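Local structure of TlmII (Streptoalloteichus hindustanus, 4HVM) at residues P98-R110 / H125-V139. The protein takes part in tallysomycin biosynthesis as a condensation-domain protein of the nonribosomal peptide synthetase type, and may bind phosphopantetheine. Residues are numbered along the deposited sequence; the frame is centred on the assembly and turned at random.
Sequences PQARCVELLRADR and HLVRLSETDVVLGVV
H125 reaches up from strand 125-128 to the last turns of helix 98-110. H125 CB lies 3.8 Å from L106 CD2. With CG anti to the carbonyl carbon (chi1 -68°), the ring meets three helix residues. L106 CD2 sits over one ring face, 4.0 Å from the H125 centroid, in a CH-pi contact that also touches CG and CD2. H125 ND1 meets L105 CD2 obliquely at 3.6 Å. CE1 turns to CG and OD1 of D109. At the tip, H125 NE2 donates to D109 OD2 over 3.0 Å. The acceptor lies near the ring plane, but the donor stands almost straight above the carboxylate plane. The two planes are 77° apart. D109 also forms salt bridges with R123 through OD2 and R112 through OD1. V139 CB packs 3.6 Å from D109 OD2. With an alanine at H125, D109 OD2 would probably lose one hydrogen-bond donor, R123 still paired to it, and a gap would open beneath L105 and L106.

The middle of the helix packs through C102. C102 SG is anti to the backbone N and drops between V127 and V135, 3.6 Å from V135 CG1. At the N-terminal end, P98 CB touches L129 CB at 3.7 Å. Q99 CG touches L129 CD1, the two side chains crossing at about a right angle.

The helix runs nearly antiparallel to strand 125-128 and 22° from strand 133-139. It covers one face of this hairpin; helices 49-62 and 147-161 pack on the other. Strand 87-91, helix 98-110 and strand 122-128 form a beta-alpha-beta crossover within the alpha/beta fold of a condensation domain.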
ATOM      1  N   PRO A  98       5.673 -25.683   6.991  1.00 33.59           N
ATOM      2  CA  PRO A  98       4.324 -25.215   6.652  1.00 31.21           C
ATOM      3  C   PRO A  98       4.246 -23.705   6.427  1.00 29.79           C
ATOM      4  O   PRO A  98       3.489 -23.262   5.564  1.00 37.29           O
ATOM      5  CB  PRO A  98       3.500 -25.606   7.884  1.00 19.84           C
ATOM      6  CG  PRO A  98       4.267 -26.714   8.521  1.00 21.43           C
ATOM      7  CD  PRO A  98       5.702 -26.361   8.298  1.00 29.88           C
ATOM      8  N   GLN A  99       5.016 -22.930   7.185  1.00 24.01           N
ATOM      9  CA  GLN A  99       4.951 -21.473   7.082  1.00 23.26           C
ATOM     10  C   GLN A  99       5.475 -20.951   5.746  1.00 23.98           C
ATOM     11  O   GLN A  99       4.911 -20.016   5.172  1.00 23.13           O
ATOM     12  CB  GLN A  99       5.681 -20.803   8.250  1.00 33.08           C
ATOM     13  CG  GLN A  99       5.049 -21.088   9.608  1.00 47.08           C
ATOM     14  CD  GLN A  99       5.410 -20.050  10.657  1.00 59.85           C
ATOM     15  OE1 GLN A  99       6.232 -19.167  10.415  1.00 68.19           O
ATOM     16  NE2 GLN A  99       4.789 -20.149  11.830  1.00 55.91           N
ATOM     17  N   ALA A 100       6.550 -21.557   5.252  1.00 23.58           N
ATOM     18  CA  ALA A 100       7.110 -21.164   3.966  1.00 15.26           C
ATOM     19  C   ALA A 100       6.142 -21.487   2.839  1.00 25.67           C
ATOM     20  O   ALA A 100       6.097 -20.780   1.834  1.00 28.86           O
ATOM     21  CB  ALA A 100       8.442 -21.859   3.728  1.00 16.18           C
ATOM     22  N   ARG A 101       5.369 -22.557   3.012  1.00 23.46           N
ATOM     23  CA  ARG A 101       4.402 -22.982   2.008  1.00 27.20           C
ATOM     24  C   ARG A 101       3.196 -22.056   1.992  1.00 25.35           C
ATOM     25  O   ARG A 101       2.628 -21.775   0.935  1.00 21.02           O
ATOM     26  CB  ARG A 101       3.944 -24.413   2.279  1.00 16.61           C
ATOM     27  CG  ARG A 101       5.068 -25.413   2.468  1.00 17.75           C
ATOM     28  CD  ARG A 101       5.811 -25.684   1.176  1.00 18.70           C
ATOM     29  NE  ARG A 101       6.870 -24.713   0.911  1.00 27.36           N
ATOM     30  CZ  ARG A 101       8.114 -24.813   1.370  1.00 29.09           C
ATOM     31  NH1 ARG A 101       9.009 -23.882   1.065  1.00 22.78           N
ATOM     32  NH2 ARG A 101       8.466 -25.839   2.134  1.00 31.59           N
ATOM     33  N   CYS A 102       2.808 -21.585   3.174  1.00 24.32           N
ATOM     34  CA  CYS A 102       1.650 -20.710   3.307  1.00 20.57           C
ATOM     35  C   CYS A 102       1.890 -19.382   2.597  1.00 19.02           C
ATOM     36  O   CYS A 102       0.966 -18.780   2.047  1.00 23.62           O
ATOM     37  CB  CYS A 102       1.323 -20.478   4.781  1.00 13.97           C
ATOM     38  SG  CYS A 102      -0.212 -19.573   5.058  1.00 29.22           S
ATOM     39  N   VAL A 103       3.142 -18.935   2.611  1.00 17.44           N
ATOM     40  CA  VAL A 103       3.531 -17.725   1.896  1.00 16.37           C
ATOM     41  C   VAL A 103       3.442 -17.966   0.398  1.00 11.79           C
ATOM     42  O   VAL A 103       2.927 -17.136  -0.348  1.00 34.49           O
ATOM     43  CB  VAL A 103       4.958 -17.276   2.263  1.00 11.96           C
ATOM     44  CG1 VAL A 103       5.415 -16.133   1.366  1.00 17.53           C
ATOM     45  CG2 VAL A 103       5.026 -16.866   3.720  1.00 12.11           C
ATOM     46  N   GLU A 104       3.947 -19.114  -0.036  1.00 12.51           N
ATOM     47  CA  GLU A 104       3.904 -19.481  -1.442  1.00 12.79           C
ATOM     48  C   GLU A 104       2.464 -19.698  -1.895  1.00 19.22           C
ATOM     49  O   GLU A 104       2.137 -19.495  -3.061  1.00 19.03           O
ATOM     50  CB  GLU A 104       4.739 -20.741  -1.690  1.00 13.79           C
ATOM     51  CG  GLU A 104       6.230 -20.570  -1.427  1.00 34.48           C
ATOM     52  CD  GLU A 104       6.937 -21.893  -1.169  1.00 38.82           C
ATOM     53  OE1 GLU A 104       6.249 -22.932  -1.077  1.00 45.25           O
ATOM     54  OE2 GLU A 104       8.181 -21.893  -1.055  1.00 36.65           O
ATOM     55  N   LEU A 105       1.604 -20.106  -0.969  1.00 12.86           N
ATOM     56  CA  LEU A 105       0.198 -20.332  -1.288  1.00 17.27           C
ATOM     57  C   LEU A 105      -0.517 -19.015  -1.585  1.00 22.63           C
ATOM     58  O   LEU A 105      -1.188 -18.875  -2.607  1.00 25.72           O
ATOM     59  CB  LEU A 105      -0.496 -21.061  -0.134  1.00 18.24           C
ATOM     60  CG  LEU A 105      -1.963 -21.471  -0.292  1.00 16.23           C
ATOM     61  CD1 LEU A 105      -2.211 -22.793   0.414  1.00 17.71           C
ATOM     62  CD2 LEU A 105      -2.886 -20.403   0.265  1.00 14.37           C
ATOM     63  N   LEU A 106      -0.380 -18.059  -0.673  1.00 21.75           N
ATOM     64  CA  LEU A 106      -1.035 -16.765  -0.813  1.00 10.98           C
ATOM     65  C   LEU A 106      -0.506 -15.993  -2.019  1.00 21.71           C
ATOM     66  O   LEU A 106      -1.269 -15.341  -2.733  1.00 30.76           O
ATOM     67  CB  LEU A 106      -0.866 -15.945   0.465  1.00 10.58           C
ATOM     68  CG  LEU A 106      -1.541 -16.538   1.699  1.00 11.01           C
ATOM     69  CD1 LEU A 106      -1.247 -15.703   2.926  1.00 10.83           C
ATOM     70  CD2 LEU A 106      -3.039 -16.638   1.471  1.00 11.23           C
ATOM     71  N   ARG A 107       0.803 -16.070  -2.238  1.00 15.86           N
ATOM     72  CA  ARG A 107       1.420 -15.463  -3.411  1.00 13.17           C
ATOM     73  C   ARG A 107       0.851 -16.057  -4.692  1.00 18.29           C
ATOM     74  O   ARG A 107       0.582 -15.337  -5.654  1.00 26.11           O
ATOM     75  CB  ARG A 107       2.935 -15.667  -3.394  1.00 11.07           C
ATOM     76  CG  ARG A 107       3.701 -14.721  -2.490  1.00 19.75           C
ATOM     77  CD  ARG A 107       5.190 -15.035  -2.529  1.00 11.15           C
ATOM     78  NE  ARG A 107       5.979 -14.096  -1.738  1.00 25.39           N
ATOM     79  CZ  ARG A 107       7.304 -14.130  -1.640  1.00 28.43           C
ATOM     80  NH1 ARG A 107       7.991 -15.063  -2.283  1.00 32.25           N
ATOM     81  NH2 ARG A 107       7.942 -13.233  -0.900  1.00 25.37           N
ATOM     82  N   ALA A 108       0.670 -17.374  -4.699  1.00 18.70           N
ATOM     83  CA  ALA A 108       0.164 -18.070  -5.875  1.00 20.70           C
ATOM     84  C   ALA A 108      -1.269 -17.669  -6.189  1.00 20.28           C
ATOM     85  O   ALA A 108      -1.617 -17.433  -7.346  1.00 26.77           O
ATOM     86  CB  ALA A 108       0.262 -19.574  -5.684  1.00 25.85           C
ATOM     87  N   ASP A 109      -2.099 -17.587  -5.153  1.00 12.41           N
ATOM     88  CA  ASP A 109      -3.489 -17.189  -5.327  1.00 26.28           C
ATOM     89  C   ASP A 109      -3.577 -15.718  -5.713  1.00 27.68           C
ATOM     90  O   ASP A 109      -4.518 -15.296  -6.383  1.00 35.25           O
ATOM     91  CB  ASP A 109      -4.288 -17.444  -4.050  1.00 16.85           C
ATOM     92  CG  ASP A 109      -5.775 -17.205  -4.237  1.00 22.57           C
ATOM     93  OD1 ASP A 109      -6.468 -18.108  -4.753  1.00 26.36           O
ATOM     94  OD2 ASP A 109      -6.255 -16.113  -3.872  1.00 29.14           O
ATOM     95  N   ARG A 110      -2.587 -14.943  -5.283  1.00 21.00           N
ATOM     96  CA  ARG A 110      -2.512 -13.526  -5.610  1.00 20.20           C
ATOM     97  C   ARG A 110      -2.209 -13.317  -7.089  1.00 11.55           C
ATOM     98  O   ARG A 110      -2.691 -12.367  -7.705  1.00 24.59           O
ATOM     99  CB  ARG A 110      -1.437 -12.853  -4.756  1.00 16.76           C
ATOM    100  CG  ARG A 110      -1.254 -11.368  -5.010  1.00 10.11           C
ATOM    101  CD  ARG A 110       0.057 -10.893  -4.422  1.00 30.09           C
ATOM    102  NE  ARG A 110       1.191 -11.540  -5.073  1.00 32.41           N
ATOM    103  CZ  ARG A 110       2.440 -11.490  -4.625  1.00 34.70           C
ATOM    104  NH1 ARG A 110       3.402 -12.112  -5.293  1.00 39.43           N
ATOM    105  NH2 ARG A 110       2.727 -10.824  -3.513  1.00 23.82           N
ATOM    106  N   HIS A 125      -8.419 -16.857   3.011  1.00 23.34           N
ATOM    107  CA  HIS A 125      -7.787 -18.167   3.118  1.00 18.48           C
ATOM    108  C   HIS A 125      -7.700 -18.624   4.573  1.00 19.55           C
ATOM    109  O   HIS A 125      -7.251 -17.876   5.441  1.00 27.48           O
ATOM    110  CB  HIS A 125      -6.394 -18.149   2.480  1.00 14.02           C
ATOM    111  CG  HIS A 125      -6.409 -17.982   0.991  1.00 19.07           C
ATOM    112  ND1 HIS A 125      -6.258 -19.040   0.122  1.00 22.09           N
ATOM    113  CD2 HIS A 125      -6.557 -16.879   0.217  1.00 12.22           C
ATOM    114  CE1 HIS A 125      -6.315 -18.598  -1.123  1.00 17.00           C
ATOM    115  NE2 HIS A 125      -6.495 -17.290  -1.092  1.00 20.89           N
ATOM    116  N   LEU A 126      -8.145 -19.850   4.834  1.00 16.36           N
ATOM    117  CA  LEU A 126      -8.012 -20.459   6.151  1.00 17.74           C
ATOM    118  C   LEU A 126      -7.007 -21.603   6.039  1.00 18.53           C
ATOM    119  O   LEU A 126      -7.361 -22.718   5.658  1.00 22.23           O
ATOM    120  CB  LEU A 126      -9.370 -20.967   6.648  1.00 17.93           C
ATOM    121  CG  LEU A 126      -9.554 -21.217   8.147  1.00 42.09           C
ATOM    122  CD1 LEU A 126     -11.026 -21.131   8.505  1.00 44.19           C
ATOM    123  CD2 LEU A 126      -8.990 -22.567   8.566  1.00 45.35           C
ATOM    124  N   VAL A 127      -5.750 -21.318   6.360  1.00 16.63           N
ATOM    125  CA  VAL A 127      -4.676 -22.284   6.164  1.00 19.71           C
ATOM    126  C   VAL A 127      -4.176 -22.823   7.499  1.00 26.12           C
ATOM    127  O   VAL A 127      -3.677 -22.064   8.330  1.00 30.23           O
ATOM    128  CB  VAL A 127      -3.489 -21.656   5.409  1.00 20.58           C
ATOM    129  CG1 VAL A 127      -2.535 -22.732   4.930  1.00 23.36           C
ATOM    130  CG2 VAL A 127      -3.977 -20.821   4.234  1.00 14.61           C
ATOM    131  N   ARG A 128      -4.313 -24.130   7.704  1.00 19.05           N
ATOM    132  CA  ARG A 128      -3.814 -24.760   8.922  1.00 29.96           C
ATOM    133  C   ARG A 128      -2.396 -25.286   8.711  1.00 28.48           C
ATOM    134  O   ARG A 128      -2.142 -26.051   7.781  1.00 24.66           O
ATOM    135  CB  ARG A 128      -4.741 -25.888   9.385  1.00 22.01           C
ATOM    136  CG  ARG A 128      -4.206 -26.657  10.585  1.00 23.56           C
ATOM    137  CD  ARG A 128      -5.272 -27.520  11.242  1.00 32.30           C
ATOM    138  NE  ARG A 128      -6.245 -26.728  11.991  1.00 32.52           N
ATOM    139  CZ  ARG A 128      -6.089 -26.354  13.257  1.00 31.91           C
ATOM    140  NH1 ARG A 128      -4.992 -26.689  13.924  1.00 32.33           N
ATOM    141  NH2 ARG A 128      -7.031 -25.637  13.858  1.00 31.13           N
ATOM    142  N   LEU A 129      -1.481 -24.871   9.583  1.00 28.66           N
ATOM    143  CA  LEU A 129      -0.071 -25.228   9.456  1.00 20.44           C
ATOM    144  C   LEU A 129       0.315 -26.401  10.355  1.00 28.43           C
ATOM    145  O   LEU A 129       1.191 -27.195  10.011  1.00 32.74           O
ATOM    146  CB  LEU A 129       0.807 -24.021   9.787  1.00 19.52           C
ATOM    147  CG  LEU A 129       0.459 -22.708   9.086  1.00 17.91           C
ATOM    148  CD1 LEU A 129       1.475 -21.633   9.437  1.00 17.31           C
ATOM    149  CD2 LEU A 129       0.379 -22.902   7.583  1.00 18.09           C
ATOM    150  N   SER A 130      -0.338 -26.498  11.508  1.00 23.37           N
ATOM    151  CA  SER A 130      -0.049 -27.552  12.473  1.00 25.35           C
ATOM    152  C   SER A 130      -1.245 -27.779  13.387  1.00 41.76           C
ATOM    153  O   SER A 130      -2.362 -27.368  13.076  1.00 47.66           O
ATOM    154  CB  SER A 130       1.183 -27.193  13.307  1.00 26.38           C
ATOM    155  OG  SER A 130       1.002 -25.960  13.983  1.00 25.13           O
ATOM    156  N   GLU A 131      -1.006 -28.429  14.520  1.00 37.32           N
ATOM    157  CA  GLU A 131      -2.071 -28.713  15.472  1.00 41.32           C
ATOM    158  C   GLU A 131      -2.461 -27.475  16.272  1.00 41.72           C
ATOM    159  O   GLU A 131      -3.510 -27.449  16.918  1.00 45.19           O
ATOM    160  CB  GLU A 131      -1.654 -29.840  16.415  1.00 48.18           C
ATOM    161  CG  GLU A 131      -1.318 -31.134  15.698  1.00 55.93           C
ATOM    162  CD  GLU A 131      -2.455 -31.621  14.815  1.00 63.82           C
ATOM    163  OE1 GLU A 131      -2.188 -31.998  13.654  1.00 62.19           O
ATOM    164  OE2 GLU A 131      -3.612 -31.633  15.284  1.00 69.52           O
ATOM    165  N   THR A 132      -1.617 -26.450  16.227  1.00 41.45           N
ATOM    166  CA  THR A 132      -1.863 -25.229  16.986  1.00 43.66           C
ATOM    167  C   THR A 132      -1.950 -23.987  16.098  1.00 44.95           C
ATOM    168  O   THR A 132      -2.617 -23.016  16.451  1.00 49.64           O
ATOM    169  CB  THR A 132      -0.772 -24.995  18.052  1.00 46.28           C
ATOM    170  OG1 THR A 132       0.504 -24.858  17.413  1.00 48.43           O
ATOM    171  CG2 THR A 132      -0.720 -26.155  19.035  1.00 48.07           C
ATOM    172  N   ASP A 133      -1.282 -24.027  14.948  1.00 40.34           N
ATOM    173  CA  ASP A 133      -1.145 -22.845  14.098  1.00 37.41           C
ATOM    174  C   ASP A 133      -2.090 -22.817  12.899  1.00 31.43           C
ATOM    175  O   ASP A 133      -2.144 -23.760  12.109  1.00 30.48           O
ATOM    176  CB  ASP A 133       0.305 -22.692  13.622  1.00 46.14           C
ATOM    177  CG  ASP A 133       1.244 -22.250  14.733  1.00 56.53           C
ATOM    178  OD1 ASP A 133       0.905 -22.452  15.919  1.00 60.37           O
ATOM    179  OD2 ASP A 133       2.322 -21.699  14.419  1.00 59.42           O
ATOM    180  N   VAL A 134      -2.828 -21.717  12.771  1.00 26.82           N
ATOM    181  CA  VAL A 134      -3.703 -21.490  11.627  1.00 22.21           C
ATOM    182  C   VAL A 134      -3.502 -20.080  11.089  1.00 21.48           C
ATOM    183  O   VAL A 134      -3.543 -19.111  11.845  1.00 22.31           O
ATOM    184  CB  VAL A 134      -5.183 -21.654  12.005  1.00 22.64           C
ATOM    185  CG1 VAL A 134      -6.075 -21.284  10.829  1.00 19.44           C
ATOM    186  CG2 VAL A 134      -5.460 -23.072  12.459  1.00 27.35           C
ATOM    187  N   VAL A 135      -3.282 -19.966   9.783  1.00 23.83           N
ATOM    188  CA  VAL A 135      -3.146 -18.660   9.147  1.00 18.70           C
ATOM    189  C   VAL A 135      -4.442 -18.229   8.473  1.00 15.08           C
ATOM    190  O   VAL A 135      -4.991 -18.953   7.643  1.00 25.30           O
ATOM    191  CB  VAL A 135      -2.008 -18.641   8.111  1.00 18.87           C
ATOM    192  CG1 VAL A 135      -2.063 -17.365   7.282  1.00 13.40           C
ATOM    193  CG2 VAL A 135      -0.661 -18.774   8.801  1.00 22.22           C
ATOM    194  N   LEU A 136      -4.929 -17.051   8.845  1.00 16.70           N
ATOM    195  CA  LEU A 136      -6.062 -16.440   8.164  1.00 14.40           C
ATOM    196  C   LEU A 136      -5.528 -15.378   7.219  1.00 17.44           C
ATOM    197  O   LEU A 136      -5.035 -14.342   7.660  1.00 27.40           O
ATOM    198  CB  LEU A 136      -7.021 -15.803   9.167  1.00 15.11           C
ATOM    199  CG  LEU A 136      -8.242 -15.106   8.564  1.00 24.55           C
ATOM    200  CD1 LEU A 136      -9.317 -16.102   8.132  1.00 15.63           C
ATOM    201  CD2 LEU A 136      -8.805 -14.083   9.533  1.00 22.83           C
ATOM    202  N   GLY A 137      -5.616 -15.634   5.921  1.00 15.93           N
ATOM    203  CA  GLY A 137      -5.070 -14.713   4.943  1.00 11.71           C
ATOM    204  C   GLY A 137      -6.128 -14.086   4.059  1.00 16.71           C
ATOM    205  O   GLY A 137      -7.201 -14.652   3.860  1.00 19.45           O
ATOM    206  N   VAL A 138      -5.822 -12.906   3.530  1.00 15.52           N
ATOM    207  CA  VAL A 138      -6.716 -12.238   2.594  1.00 10.72           C
ATOM    208  C   VAL A 138      -5.974 -11.888   1.307  1.00 21.66           C
ATOM    209  O   VAL A 138      -4.855 -11.374   1.335  1.00 20.24           O
ATOM    210  CB  VAL A 138      -7.361 -10.968   3.210  1.00 10.80           C
ATOM    211  CG1 VAL A 138      -6.297  -9.987   3.688  1.00 14.77           C
ATOM    212  CG2 VAL A 138      -8.297 -10.303   2.216  1.00 10.85           C
ATOM    213  N   VAL A 139      -6.599 -12.197   0.179  1.00 20.41           N
ATOM    214  CA  VAL A 139      -6.063 -11.831  -1.125  1.00 10.17           C
ATOM    215  C   VAL A 139      -7.083 -10.945  -1.825  1.00 16.98           C
ATOM    216  O   VAL A 139      -8.135 -11.422  -2.248  1.00 17.97           O
ATOM    217  CB  VAL A 139      -5.785 -13.071  -1.981  1.00 10.51           C
ATOM    218  CG1 VAL A 139      -5.235 -12.665  -3.337  1.00 10.50           C
ATOM    219  CG2 VAL A 139      -4.820 -14.000  -1.263  1.00 10.47           C
TER